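Local coordinates for reticulocyte binding protein (PDB 3FAW) that is a cell-wall-anchored streptococcal pullulanase that probably hydrolyses the alpha-1,6-glucosidic branch linkages of pullulan, glycogen and related alpha-glucans, at residues Ser152-Val158 with Tyr205-Gly210; Ser255-Ile259 with His380-Gly385; Glu300-Tyr304 with Phe673-Thr679; Leu438-Lys443 with Leu469-Ala474; Leu643-Thr648 with Tyr658-Asp662. All blocks are in the same frame, centred on the assembly; numbering follows the deposited sequence. Where two conformers were deposited one is given.

Interaction 1 of 5, residues Ser152-Val158 with Tyr205-Gly210; sequences SPSADSV and YEIKRG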
# COMPACT_ATOMS: atom_id res chain seq x y z
N SER A 152 -23.22 -8.96 13.52
CA SER A 152 -23.88 -9.75 12.47
C SER A 152 -25.41 -9.70 12.60
O SER A 152 -26.03 -10.67 13.03
CB SER A 152 -23.39 -11.21 12.51
OG SER A 152 -23.88 -11.95 11.41
N PRO A 153 -26.02 -8.57 12.20
CA PRO A 153 -27.42 -8.31 12.56
C PRO A 153 -28.47 -9.23 11.91
O PRO A 153 -29.56 -9.34 12.46
CB PRO A 153 -27.62 -6.85 12.13
CG PRO A 153 -26.63 -6.63 11.05
CD PRO A 153 -25.45 -7.49 11.38
N SER A 154 -28.15 -9.87 10.79
CA SER A 154 -29.11 -10.72 10.08
C SER A 154 -29.05 -12.20 10.48
O SER A 154 -29.81 -13.02 9.96
CB SER A 154 -28.93 -10.59 8.56
OG SER A 154 -27.70 -11.16 8.13
N ALA A 155 -28.14 -12.54 11.39
CA ALA A 155 -27.97 -13.94 11.84
C ALA A 155 -29.12 -14.44 12.71
O ALA A 155 -29.62 -13.71 13.55
CB ALA A 155 -26.65 -14.09 12.61
N ASP A 156 -29.54 -15.69 12.50
CA ASP A 156 -30.49 -16.38 13.39
C ASP A 156 -29.78 -16.84 14.67
O ASP A 156 -30.36 -16.79 15.76
CB ASP A 156 -31.10 -17.61 12.71
CG ASP A 156 -31.99 -17.26 11.54
OD1 ASP A 156 -32.46 -16.11 11.45
OD2 ASP A 156 -32.23 -18.16 10.70
N SER A 157 -28.55 -17.30 14.52
CA SER A 157 -27.75 -17.74 15.65
C SER A 157 -26.26 -17.67 15.31
O SER A 157 -25.88 -17.78 14.15
CB SER A 157 -28.12 -19.18 16.02
OG SER A 157 -27.79 -20.08 14.97
N VAL A 158 -25.45 -17.47 16.34
CA VAL A 158 -24.00 -17.44 16.19
C VAL A 158 -23.40 -18.32 17.29
O VAL A 158 -23.75 -18.19 18.47
CB VAL A 158 -23.43 -16.01 16.27
CG1 VAL A 158 -21.91 -16.01 16.21
CG2 VAL A 158 -24.00 -15.15 15.13
N TYR A 205 -16.38 -18.70 14.17
CA TYR A 205 -17.80 -18.49 14.44
C TYR A 205 -18.64 -19.19 13.38
O TYR A 205 -18.41 -19.01 12.19
CB TYR A 205 -18.14 -16.99 14.44
CG TYR A 205 -17.65 -16.24 15.65
CD1 TYR A 205 -18.14 -16.52 16.92
CD2 TYR A 205 -16.70 -15.22 15.52
CE1 TYR A 205 -17.69 -15.82 18.03
CE2 TYR A 205 -16.25 -14.51 16.63
CZ TYR A 205 -16.76 -14.82 17.88
OH TYR A 205 -16.31 -14.13 18.98
N GLU A 206 -19.62 -19.98 13.82
CA GLU A 206 -20.59 -20.58 12.92
C GLU A 206 -21.89 -19.78 12.93
O GLU A 206 -22.57 -19.70 13.95
CB GLU A 206 -20.86 -22.04 13.28
CG GLU A 206 -21.65 -22.78 12.20
CD GLU A 206 -21.81 -24.26 12.50
OE1 GLU A 206 -22.37 -24.60 13.56
OE2 GLU A 206 -21.37 -25.09 11.67
N ILE A 207 -22.21 -19.18 11.78
CA ILE A 207 -23.38 -18.32 11.65
C ILE A 207 -24.48 -19.07 10.91
O ILE A 207 -24.23 -19.67 9.87
CB ILE A 207 -23.05 -17.02 10.89
CG1 ILE A 207 -21.94 -16.25 11.63
CG2 ILE A 207 -24.29 -16.13 10.76
CD1 ILE A 207 -21.59 -14.92 10.99
N LYS A 208 -25.69 -19.04 11.46
CA LYS A 208 -26.85 -19.66 10.83
C LYS A 208 -27.82 -18.58 10.37
O LYS A 208 -28.21 -17.71 11.15
CB LYS A 208 -27.54 -20.62 11.80
CG LYS A 208 -28.59 -21.51 11.16
CD LYS A 208 -29.15 -22.50 12.17
CE LYS A 208 -30.26 -23.36 11.56
NZ LYS A 208 -30.73 -24.41 12.50
N ARG A 209 -28.19 -18.64 9.09
CA ARG A 209 -29.26 -17.81 8.53
C ARG A 209 -30.20 -18.72 7.75
O ARG A 209 -29.94 -19.07 6.60
CB ARG A 209 -28.70 -16.74 7.60
CG ARG A 209 -27.99 -15.60 8.31
CD ARG A 209 -27.47 -14.57 7.32
NE ARG A 209 -26.44 -15.13 6.45
CZ ARG A 209 -25.13 -15.13 6.68
NH1 ARG A 209 -24.63 -14.56 7.78
NH2 ARG A 209 -24.32 -15.70 5.81
N GLY A 210 -31.30 -19.12 8.39
CA GLY A 210 -32.21 -20.10 7.82
C GLY A 210 -31.58 -21.49 7.77
O GLY A 210 -31.07 -21.98 8.78
O HOH W 1 -25.78 -12.18 9.49
O HOH W 2 -25.09 -20.89 14.64
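Ser-157 and Val-158 pair antiparallel with Lys-208 and Ile-207, and at the start of the pairing both Asp-156 and Ser-157 face Lys-208, a classic beta bulge. Lys-208 O takes the N-H of Asp-156 at 2.8 Å and, weakly, that of Ser-157, while Lys-208 N returns a nearly straight bond to Ser-157 O (3.0 Å, 174°). The bulge leaves Asp-156 beside the end of the partner strand. With CG beside its own backbone N (chi1 -66°), the aspartate carboxylate reaches the N-H of Gly-210, which approaches OD2 from above the carboxylate plane at 2.7 Å. On the face carrying Val-158 and Ile-207, Ala-155 CB, from the preceding turn, presses on Ile-207 CG2 at 3.6 Å, and Val-158 CG1 lies against Tyr-205 CD1 at 3.9 Å; Trp-185 adds to this apolar layer from strand 184-189. On the face of Ser-157 and Lys-208, one water joins Ser-157 OG to Glu-206 O. A second water donates to Ser-152 OG and accepts from Arg-209 NH1. These groups also grip the 403-406 loop: Ser-152 OG bonds Ile-404 O, and Arg-209 NH2 bonds Asp-403 O. Such a bulge at the start of an antiparallel strand pair is consistent with the beta-sandwich of a family 48 carbohydrate-binding module, here docked on a loop of the catalytic part.

Interaction 2 of 5, residues Ser255-Ile259 with His380-Gly385; sequences SFAKI and HKRGMG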
# COMPACT_ATOMS: atom_id res chain seq x y z
N SER A 255 7.75 2.85 21.89
CA SER A 255 7.34 4.24 21.71
C SER A 255 7.42 4.60 20.24
O SER A 255 8.02 3.87 19.45
CB SER A 255 8.25 5.18 22.50
OG SER A 255 8.42 4.74 23.84
N PHE A 256 6.84 5.73 19.86
CA PHE A 256 6.94 6.22 18.49
C PHE A 256 8.36 6.69 18.17
O PHE A 256 9.18 6.88 19.07
CB PHE A 256 5.93 7.35 18.24
CG PHE A 256 4.51 6.88 18.30
CD1 PHE A 256 3.99 6.09 17.29
CD2 PHE A 256 3.70 7.22 19.38
CE1 PHE A 256 2.67 5.64 17.34
CE2 PHE A 256 2.38 6.78 19.44
CZ PHE A 256 1.87 5.99 18.41
N ALA A 257 8.63 6.86 16.88
CA ALA A 257 9.98 7.18 16.42
C ALA A 257 10.46 8.52 16.97
O ALA A 257 9.66 9.41 17.29
CB ALA A 257 10.03 7.19 14.90
N LYS A 258 11.78 8.65 17.09
CA LYS A 258 12.43 9.93 17.37
C LYS A 258 13.43 10.21 16.25
O LYS A 258 14.62 9.92 16.36
CB LYS A 258 13.11 9.91 18.75
CG LYS A 258 12.14 9.64 19.90
CD LYS A 258 12.85 9.64 21.25
CE LYS A 258 11.93 9.18 22.38
NZ LYS A 258 11.54 7.75 22.26
N ILE A 259 12.91 10.78 15.16
CA ILE A 259 13.70 11.08 13.97
C ILE A 259 14.28 12.49 14.11
O ILE A 259 13.53 13.44 14.32
CB ILE A 259 12.84 11.01 12.68
CG1 ILE A 259 12.03 9.71 12.61
CG2 ILE A 259 13.72 11.13 11.44
CD1 ILE A 259 11.03 9.67 11.48
N HIS A 380 13.40 2.06 15.80
CA HIS A 380 13.32 3.32 16.54
C HIS A 380 14.63 3.66 17.26
O HIS A 380 15.02 4.83 17.32
CB HIS A 380 12.16 3.30 17.54
CG HIS A 380 10.80 3.35 16.91
ND1 HIS A 380 9.66 2.97 17.57
CD2 HIS A 380 10.41 3.72 15.66
CE1 HIS A 380 8.62 3.11 16.76
NE2 HIS A 380 9.05 3.57 15.60
N LYS A 381 15.29 2.63 17.80
CA LYS A 381 16.60 2.78 18.44
C LYS A 381 17.64 3.40 17.50
O LYS A 381 18.54 4.09 17.95
CB LYS A 381 17.10 1.42 18.94
CG LYS A 381 18.39 1.48 19.74
CD LYS A 381 18.75 0.13 20.34
CE LYS A 381 20.13 0.15 20.99
NZ LYS A 381 20.26 1.23 22.01
N ARG A 382 17.50 3.14 16.20
CA ARG A 382 18.45 3.65 15.20
C ARG A 382 18.00 4.96 14.52
O ARG A 382 18.49 5.30 13.44
CB ARG A 382 18.71 2.57 14.14
CG ARG A 382 19.48 1.37 14.69
CD ARG A 382 19.30 0.16 13.82
NE ARG A 382 20.22 -0.93 14.13
CZ ARG A 382 20.10 -1.77 15.16
NH1 ARG A 382 19.09 -1.66 16.02
NH2 ARG A 382 21.01 -2.72 15.34
N GLY A 383 17.09 5.69 15.16
CA GLY A 383 16.69 7.02 14.69
C GLY A 383 15.79 7.01 13.46
O GLY A 383 15.63 8.03 12.79
N MET A 384 15.20 5.85 13.17
CA MET A 384 14.32 5.69 12.02
C MET A 384 12.87 5.43 12.44
O MET A 384 12.58 5.25 13.62
CB MET A 384 14.83 4.56 11.14
CG MET A 384 16.11 4.89 10.41
SD MET A 384 16.66 3.55 9.34
CE MET A 384 17.28 2.39 10.57
N GLY A 385 11.98 5.45 11.46
CA GLY A 385 10.56 5.16 11.68
C GLY A 385 10.12 4.01 10.79
O GLY A 385 10.83 3.63 9.86
O HOH W 3 10.37 2.04 20.52
O HOH W 4 13.35 6.66 16.05
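A loop packs here on a helix-to-strand turn of the TIM barrel: Ser-255-Ile-259, leading to the first barrel strand, meets His-380-Gly-385, where helix 367-381 passes into strand 385-390. Its centre is the imidazole of His-380, one face of which is covered by the peptide between Phe-256 and Ala-257. Ala-257 N sits over the rim of that face, 3.6 Å from His-380 NE2, and Ala-257 CB lies 3.6 Å from His-380 CD2. Asp-452 fixes both partners, one carboxylate oxygen bonding His-380 NE2 and the other Ala-257 N. Water completes the link. One molecule accepts from Lys-258 N at 2.7 Å and donates to His-380 O and Met-384 O; another accepts from Ser-255 N and is hydrogen-bonded to His-380 ND1 at 3.2 Å. Gly-383, at positive phi (74°), turns the chain out of the helix, and its N-H bonds back to His-380 O. Ile-259 packs over this turn, CG2 3.9 Å from Gly-383 O, while Ala-257 CB meets Gly-385 CA at 3.8 Å. Backbone bonds tie Gly-385 to Thr-311 and Ile-313, and Ile-259 touches His-312, placing the loop across the entry of strands 312-315 and 385-390, with Met-384 turned toward helix 302-308.

Interaction 3 of 5, residues Glu300-Tyr304 with Phe673-Thr679; sequences EKLDY and FDWAAAT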
# COMPACT_ATOMS: atom_id res chain seq x y z
N GLU A 300 18.74 -7.59 12.09
CA GLU A 300 20.18 -7.81 11.95
C GLU A 300 20.81 -7.03 10.80
O GLU A 300 22.04 -7.00 10.67
CB GLU A 300 20.48 -9.31 11.76
CG GLU A 300 19.94 -10.21 12.87
CD GLU A 300 20.41 -11.65 12.72
OE1 GLU A 300 21.63 -11.90 12.78
OE2 GLU A 300 19.55 -12.54 12.57
N LYS A 301 19.99 -6.40 9.96
CA LYS A 301 20.46 -5.62 8.82
C LYS A 301 20.03 -4.14 8.84
O LYS A 301 20.11 -3.45 7.83
CB LYS A 301 19.98 -6.28 7.52
CG LYS A 301 20.69 -7.60 7.20
CD LYS A 301 22.20 -7.37 7.08
CE LYS A 301 22.91 -8.47 6.34
NZ LYS A 301 24.32 -8.06 6.08
N LEU A 302 19.59 -3.66 10.01
CA LEU A 302 19.16 -2.27 10.17
C LEU A 302 20.31 -1.26 10.18
O LEU A 302 20.12 -0.10 9.82
CB LEU A 302 18.32 -2.09 11.45
CG LEU A 302 16.97 -2.82 11.51
CD1 LEU A 302 16.33 -2.65 12.90
CD2 LEU A 302 16.02 -2.35 10.41
N ASP A 303 21.49 -1.70 10.62
CA ASP A 303 22.69 -0.86 10.59
C ASP A 303 22.98 -0.34 9.18
O ASP A 303 23.31 0.83 9.00
CB ASP A 303 23.91 -1.63 11.13
CG ASP A 303 23.95 -1.70 12.66
OD1 ASP A 303 23.01 -1.21 13.33
OD2 ASP A 303 24.94 -2.24 13.20
N TYR A 304 22.83 -1.21 8.18
CA TYR A 304 22.96 -0.83 6.77
C TYR A 304 22.03 0.33 6.40
O TYR A 304 22.45 1.28 5.74
CB TYR A 304 22.64 -2.03 5.87
CG TYR A 304 22.54 -1.69 4.39
CD1 TYR A 304 23.68 -1.62 3.60
CD2 TYR A 304 21.30 -1.45 3.79
CE1 TYR A 304 23.60 -1.31 2.24
CE2 TYR A 304 21.20 -1.14 2.43
CZ TYR A 304 22.36 -1.07 1.67
OH TYR A 304 22.30 -0.77 0.33
N PHE A 673 17.25 -9.45 -1.94
CA PHE A 673 18.17 -8.32 -1.90
C PHE A 673 19.58 -8.91 -2.04
O PHE A 673 19.95 -9.82 -1.29
CB PHE A 673 18.01 -7.56 -0.58
CG PHE A 673 18.80 -6.28 -0.49
CD1 PHE A 673 18.25 -5.08 -0.91
CD2 PHE A 673 20.07 -6.28 0.07
CE1 PHE A 673 18.97 -3.89 -0.80
CE2 PHE A 673 20.80 -5.09 0.18
CZ PHE A 673 20.26 -3.90 -0.26
N ASP A 674 20.34 -8.41 -3.02
CA ASP A 674 21.70 -8.87 -3.29
C ASP A 674 22.69 -8.13 -2.40
O ASP A 674 23.07 -7.00 -2.70
CB ASP A 674 22.03 -8.64 -4.77
CG ASP A 674 23.35 -9.27 -5.20
OD1 ASP A 674 24.24 -9.54 -4.35
OD2 ASP A 674 23.50 -9.49 -6.42
N TRP A 675 23.10 -8.76 -1.30
CA TRP A 675 23.96 -8.10 -0.31
C TRP A 675 25.40 -7.90 -0.78
O TRP A 675 26.02 -6.88 -0.44
CB TRP A 675 23.92 -8.85 1.03
CG TRP A 675 22.69 -8.54 1.78
CD1 TRP A 675 21.56 -9.29 1.84
CD2 TRP A 675 22.43 -7.35 2.53
NE1 TRP A 675 20.61 -8.66 2.61
CE2 TRP A 675 21.12 -7.47 3.04
CE3 TRP A 675 23.18 -6.21 2.83
CZ2 TRP A 675 20.54 -6.47 3.84
CZ3 TRP A 675 22.60 -5.22 3.62
CH2 TRP A 675 21.30 -5.36 4.11
N ALA A 676 25.91 -8.85 -1.56
CA ALA A 676 27.23 -8.71 -2.16
C ALA A 676 27.28 -7.50 -3.09
O ALA A 676 28.19 -6.67 -3.00
CB ALA A 676 27.59 -9.98 -2.93
N ALA A 677 26.30 -7.41 -3.98
CA ALA A 677 26.19 -6.28 -4.91
C ALA A 677 26.06 -4.95 -4.16
O ALA A 677 26.56 -3.92 -4.62
CB ALA A 677 24.99 -6.48 -5.85
N ALA A 678 25.38 -4.97 -3.01
CA ALA A 678 25.17 -3.79 -2.20
C ALA A 678 26.39 -3.40 -1.34
O ALA A 678 26.61 -2.21 -1.12
CB ALA A 678 23.95 -3.98 -1.30
N THR A 679 27.15 -4.37 -0.85
CA THR A 679 28.18 -4.09 0.17
C THR A 679 29.60 -4.59 -0.11
O THR A 679 30.54 -4.15 0.55
CB THR A 679 27.77 -4.66 1.54
OG1 THR A 679 27.60 -6.08 1.42
CG2 THR A 679 26.48 -4.03 2.02
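An aromatic cluster of Tyr-304, Phe-673 and Trp-675 joins the start of barrel helix 302-308 to the short helix 675-679, far along the chain. The indole is the middle layer. Over one face runs the side chain of Lys-301, its bend at chi2 (-59°) laying the chain flat: CE stands 3.8 Å from the centroid of the six-membered ring of Trp-675, a CH-pi contact, and NZ is 4.1 Å from the same centroid, 16° off the normal, a cation-pi contact. Phe-673 CD2 covers the opposite face. The benzo edge of Trp-675 points into the face of Tyr-304, a T-shaped pair with centroids 5.0 Å apart and planes at 77°; CZ3 comes to 3.6 Å from Tyr-304 CG. Phe-673 also turns its edge to the tyrosine ring, in an offset version with 5.8 Å between centroids, while Thr-679 CG2 leans on Tyr-304 CE1. Polar edges are met from outside: Tyr-304 OH bonds Glu-622 and Trp-675 NE1 bonds Phe-278 O. At the helix start Asp-674 is the N-cap, OD1 accepting from Ala-677 N at 3.0 Å. With both polar ring ends satisfied, cohesion probably rests mainly on dispersion and edge-to-face electrostatics, the lysine charge over the indole likely adding to it.

Interaction 4 of 5, residues Leu438-Lys443 with Leu469-Ala474; sequences LVDSIK and LAYKEA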
# COMPACT_ATOMS: atom_id res chain seq x y z
N LEU A 438 -11.45 -0.38 8.75
CA LEU A 438 -10.30 0.38 8.27
C LEU A 438 -9.72 1.27 9.38
O LEU A 438 -8.53 1.19 9.69
CB LEU A 438 -10.68 1.23 7.05
CG LEU A 438 -9.58 2.05 6.37
CD1 LEU A 438 -9.94 2.32 4.91
CD2 LEU A 438 -9.31 3.36 7.11
N VAL A 439 -10.58 2.10 9.97
CA VAL A 439 -10.16 3.08 10.97
C VAL A 439 -9.70 2.42 12.28
O VAL A 439 -8.68 2.83 12.85
CB VAL A 439 -11.28 4.12 11.24
CG1 VAL A 439 -10.90 5.07 12.36
CG2 VAL A 439 -11.58 4.90 9.97
N ASP A 440 -10.42 1.41 12.75
CA ASP A 440 -10.04 0.69 13.98
C ASP A 440 -8.71 -0.04 13.84
O ASP A 440 -7.93 -0.08 14.78
CB ASP A 440 -11.11 -0.31 14.42
CG ASP A 440 -12.43 0.34 14.79
OD1 ASP A 440 -12.45 1.53 15.17
OD2 ASP A 440 -13.46 -0.36 14.70
N SER A 441 -8.45 -0.63 12.67
CA SER A 441 -7.18 -1.31 12.42
C SER A 441 -6.02 -0.32 12.35
O SER A 441 -4.94 -0.58 12.88
CB SER A 441 -7.24 -2.17 11.15
OG SER A 441 -7.86 -1.48 10.08
N ILE A 442 -6.25 0.83 11.72
CA ILE A 442 -5.24 1.89 11.69
C ILE A 442 -4.93 2.39 13.10
O ILE A 442 -3.77 2.61 13.45
CB ILE A 442 -5.68 3.07 10.78
CG1 ILE A 442 -5.65 2.66 9.30
CG2 ILE A 442 -4.78 4.29 11.01
CD1 ILE A 442 -4.25 2.56 8.69
N LYS A 443 -5.96 2.55 13.93
CA LYS A 443 -5.78 2.97 15.33
C LYS A 443 -5.06 1.90 16.16
O LYS A 443 -4.21 2.22 16.99
CB LYS A 443 -7.12 3.28 15.99
CG LYS A 443 -7.77 4.58 15.53
CD LYS A 443 -9.22 4.66 15.99
CE LYS A 443 -9.34 4.86 17.49
NZ LYS A 443 -10.72 4.61 17.97
N LEU A 469 -10.64 10.37 7.95
CA LEU A 469 -10.91 9.94 9.32
C LEU A 469 -9.78 9.08 9.87
O LEU A 469 -9.36 9.26 11.01
CB LEU A 469 -12.24 9.17 9.39
CG LEU A 469 -12.75 8.77 10.78
CD1 LEU A 469 -13.01 10.01 11.63
CD2 LEU A 469 -14.01 7.93 10.66
N ALA A 470 -9.28 8.15 9.05
CA ALA A 470 -8.15 7.31 9.44
C ALA A 470 -6.93 8.16 9.80
O ALA A 470 -6.22 7.86 10.76
CB ALA A 470 -7.80 6.33 8.33
N TYR A 471 -6.70 9.22 9.03
CA TYR A 471 -5.59 10.14 9.27
C TYR A 471 -5.80 10.93 10.56
O TYR A 471 -4.89 11.05 11.38
CB TYR A 471 -5.42 11.11 8.09
CG TYR A 471 -4.33 12.14 8.28
CD1 TYR A 471 -3.00 11.82 8.02
CD2 TYR A 471 -4.62 13.43 8.72
CE1 TYR A 471 -1.99 12.75 8.19
CE2 TYR A 471 -3.61 14.37 8.89
CZ TYR A 471 -2.30 14.03 8.62
OH TYR A 471 -1.31 14.96 8.79
N LYS A 472 -7.01 11.45 10.74
CA LYS A 472 -7.37 12.22 11.92
C LYS A 472 -7.11 11.42 13.20
O LYS A 472 -6.45 11.91 14.12
CB LYS A 472 -8.84 12.65 11.86
CG LYS A 472 -9.29 13.60 12.97
CD LYS A 472 -10.75 14.00 12.79
CE LYS A 472 -11.20 14.97 13.88
NZ LYS A 472 -12.65 15.32 13.77
N GLU A 473 -7.60 10.19 13.22
CA GLU A 473 -7.47 9.29 14.37
C GLU A 473 -6.02 8.89 14.63
O GLU A 473 -5.59 8.87 15.79
CB GLU A 473 -8.32 8.03 14.16
CG GLU A 473 -9.83 8.27 14.18
CD GLU A 473 -10.39 8.60 15.56
OE1 GLU A 473 -9.73 8.29 16.58
OE2 GLU A 473 -11.51 9.15 15.63
N ALA A 474 -5.30 8.56 13.57
CA ALA A 474 -3.89 8.18 13.67
C ALA A 474 -3.04 9.37 14.16
O ALA A 474 -2.19 9.22 15.04
CB ALA A 474 -3.37 7.67 12.32
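Val-439 points toward the neighbouring helix and splits its two methyls between successive turns of it. CG2 meets Leu-469 CD2 at 3.9 Å, and CG1, anti to the backbone N (chi1 175°), touches Glu-473 CG at 3.8 Å; the valine crosses both partners at about a right angle. On the buried side Leu-438 sends CD2 to within 3.5 Å of Ala-470 CB. Ile-442 comes in one turn later, its CG2 branch 3.9 Å from Ala-474 CB. The small alanines let the backbones approach, Val-439 CA and Ala-470 CA being 4.9 Å apart, and the axes of segments 438-443 and 469-474 pass at 9.1 Å with a signed crossing angle of -27°. Helices 432-449 and 464-477 are consecutive members of the outer layer of the TIM barrel, running in the same sense and linked through strand 453-456; Ile-442 extends inward to Phe-454 and Phe-456 on that strand, and Ala-474 to Met-483 on the next. Toward the protein surface Lys-443 passes obliquely over Glu-473. Folded back at chi2 (-72°), the glutamate sets OE1 near the lysine's aliphatic end, 3.6 Å from CE. Lys-443 NZ stays 4.1 Å from Glu-473 OE1, too far for a salt bridge.

Interaction 5 of 5, residues Leu643-Thr648 with Tyr658-Asp662; sequences LPNKAT and YFIHD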
# COMPACT_ATOMS: atom_id res chain seq x y z
N LEU A 643 6.32 -18.01 -23.63
CA LEU A 643 6.86 -16.87 -22.89
C LEU A 643 6.79 -17.07 -21.38
O LEU A 643 5.82 -17.63 -20.87
CB LEU A 643 6.11 -15.58 -23.25
CG LEU A 643 6.38 -14.99 -24.63
CD1 LEU A 643 5.36 -13.91 -24.96
CD2 LEU A 643 7.80 -14.45 -24.72
N PRO A 644 7.83 -16.60 -20.65
CA PRO A 644 7.79 -16.66 -19.20
C PRO A 644 6.80 -15.64 -18.64
O PRO A 644 6.60 -14.59 -19.25
CB PRO A 644 9.23 -16.32 -18.79
CG PRO A 644 9.75 -15.51 -19.91
CD PRO A 644 9.07 -15.99 -21.15
N ASN A 645 6.20 -15.97 -17.50
CA ASN A 645 5.16 -15.12 -16.92
C ASN A 645 5.72 -13.78 -16.44
O ASN A 645 6.76 -13.74 -15.78
CB ASN A 645 4.47 -15.85 -15.76
CG ASN A 645 3.24 -15.11 -15.26
OD1 ASN A 645 2.41 -14.66 -16.05
ND2 ASN A 645 3.12 -15.00 -13.94
N LYS A 646 5.03 -12.69 -16.78
CA LYS A 646 5.33 -11.35 -16.26
C LYS A 646 6.77 -10.91 -16.54
O LYS A 646 7.39 -10.22 -15.72
CB LYS A 646 5.04 -11.29 -14.75
CG LYS A 646 3.59 -11.60 -14.37
CD LYS A 646 2.61 -10.60 -14.96
CE LYS A 646 1.20 -10.81 -14.43
NZ LYS A 646 0.25 -9.83 -15.00
N ALA A 647 7.27 -11.27 -17.72
CA ALA A 647 8.66 -11.00 -18.11
C ALA A 647 8.74 -10.02 -19.28
O ALA A 647 7.83 -9.94 -20.11
CB ALA A 647 9.35 -12.30 -18.49
N THR A 648 9.83 -9.27 -19.32
CA THR A 648 10.08 -8.29 -20.37
C THR A 648 11.39 -8.65 -21.08
O THR A 648 12.41 -8.86 -20.43
CB THR A 648 10.17 -6.86 -19.80
OG1 THR A 648 8.88 -6.46 -19.31
CG2 THR A 648 10.65 -5.86 -20.85
N TYR A 658 15.37 -12.14 -20.55
CA TYR A 658 14.10 -11.81 -19.90
C TYR A 658 14.29 -11.26 -18.48
O TYR A 658 15.06 -11.80 -17.69
CB TYR A 658 13.18 -13.04 -19.87
CG TYR A 658 12.71 -13.49 -21.24
CD1 TYR A 658 11.66 -12.84 -21.88
CD2 TYR A 658 13.32 -14.56 -21.88
CE1 TYR A 658 11.22 -13.26 -23.14
CE2 TYR A 658 12.89 -14.98 -23.14
CZ TYR A 658 11.84 -14.33 -23.76
OH TYR A 658 11.42 -14.73 -25.01
N PHE A 659 13.57 -10.17 -18.19
CA PHE A 659 13.60 -9.51 -16.88
C PHE A 659 12.16 -9.41 -16.36
O PHE A 659 11.24 -9.09 -17.11
CB PHE A 659 14.20 -8.10 -17.00
CG PHE A 659 15.64 -8.08 -17.49
CD1 PHE A 659 16.67 -7.74 -16.63
CD2 PHE A 659 15.95 -8.37 -18.81
CE1 PHE A 659 17.99 -7.70 -17.07
CE2 PHE A 659 17.26 -8.34 -19.26
CZ PHE A 659 18.28 -8.01 -18.39
N ILE A 660 11.97 -9.67 -15.07
CA ILE A 660 10.63 -9.72 -14.48
C ILE A 660 10.13 -8.34 -14.06
O ILE A 660 10.79 -7.64 -13.29
CB ILE A 660 10.58 -10.68 -13.27
CG1 ILE A 660 11.05 -12.09 -13.67
CG2 ILE A 660 9.18 -10.73 -12.68
CD1 ILE A 660 10.31 -12.69 -14.86
N HIS A 661 8.96 -7.96 -14.58
CA HIS A 661 8.34 -6.67 -14.27
C HIS A 661 7.20 -6.79 -13.25
O HIS A 661 6.62 -5.78 -12.85
CB HIS A 661 7.82 -5.99 -15.55
CG HIS A 661 6.77 -6.77 -16.27
ND1 HIS A 661 7.05 -7.60 -17.34
CD2 HIS A 661 5.43 -6.84 -16.08
CE1 HIS A 661 5.93 -8.15 -17.77
NE2 HIS A 661 4.93 -7.71 -17.03
N ASP A 662 6.87 -8.01 -12.84
CA ASP A 662 5.83 -8.21 -11.82
C ASP A 662 6.16 -9.46 -11.01
O ASP A 662 5.70 -10.56 -11.33
CB ASP A 662 4.45 -8.30 -12.47
CG ASP A 662 3.30 -8.41 -11.47
OD1 ASP A 662 3.52 -8.27 -10.25
OD2 ASP A 662 2.16 -8.63 -11.91
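Thr-648 and Phe-659 form the hydrogen-bonded pair of this small antiparallel hairpin, each satisfying the other's backbone: Thr-648 N donates to Phe-659 O at 2.6 Å and Phe-659 N to Thr-648 O at 2.8 Å. Ala-647 and Ile-660 make the adjoining non-hydrogen-bonded pair, Ala-647 CB resting on Ile-660 CD1. One step on, His-661 N donates a hydrogen bond to Lys-646 O (3.0 Å, 155°), closing the ladder. That same carbonyl oxygen also lies over one face of the His-661 ring, toward its rim. Chi1 of 62° folds the imidazole back over the partner strand, where ND1 donates weakly to Thr-648 OG1 at 2.9 Å, the bond being bent to 123°. The charged ends beyond are held more loosely. Lys-646 and Asp-662 run side by side, pointing the same way, and make a long salt bridge of 3.8 Å between NZ and OD2. At the other end Pro-644 CG packs over the face of the Tyr-658 ring, 4.0 Å from its centroid, in a CH-pi contact; Leu-643 CD2 touches the phenol oxygen, whose polar partner is Val-638 N. Asn-645 O, in the type II turn from Pro-644 to Ala-647, accepts from Ser-337 OG. The hairpin is flanked by backbone bonds from Tyr-658 to Leu-629 and from Ile-660 to Lys-627, while Thr-648 and Phe-659 lean on helix 578-586.

How the interactions relate
Interaction 1 closes first along the chain and stands apart in the carbohydrate-binding module, its centre 28 Å from that of interaction 4 and about 45 Å or more from the others. Interactions 2, 3 and 4 all involve helices around the parallel barrel. Interactions 2 and 3 alternate in sequence and touch: Arg-382 NE forms a salt bridge of 2.9 Å with Asp-303 OD1, coupling the ends of two adjacent barrel helices. Interactions 4 and 5 are both nested in the long loop closed by interaction 3, yet lie on opposite sides of the chain's centre. Interactions 1 and 5 thus shape separate parts, while 2 and 3 tie a loop and a distant short helix to adjacent barrel helices and 4 joins two of the barrel's own.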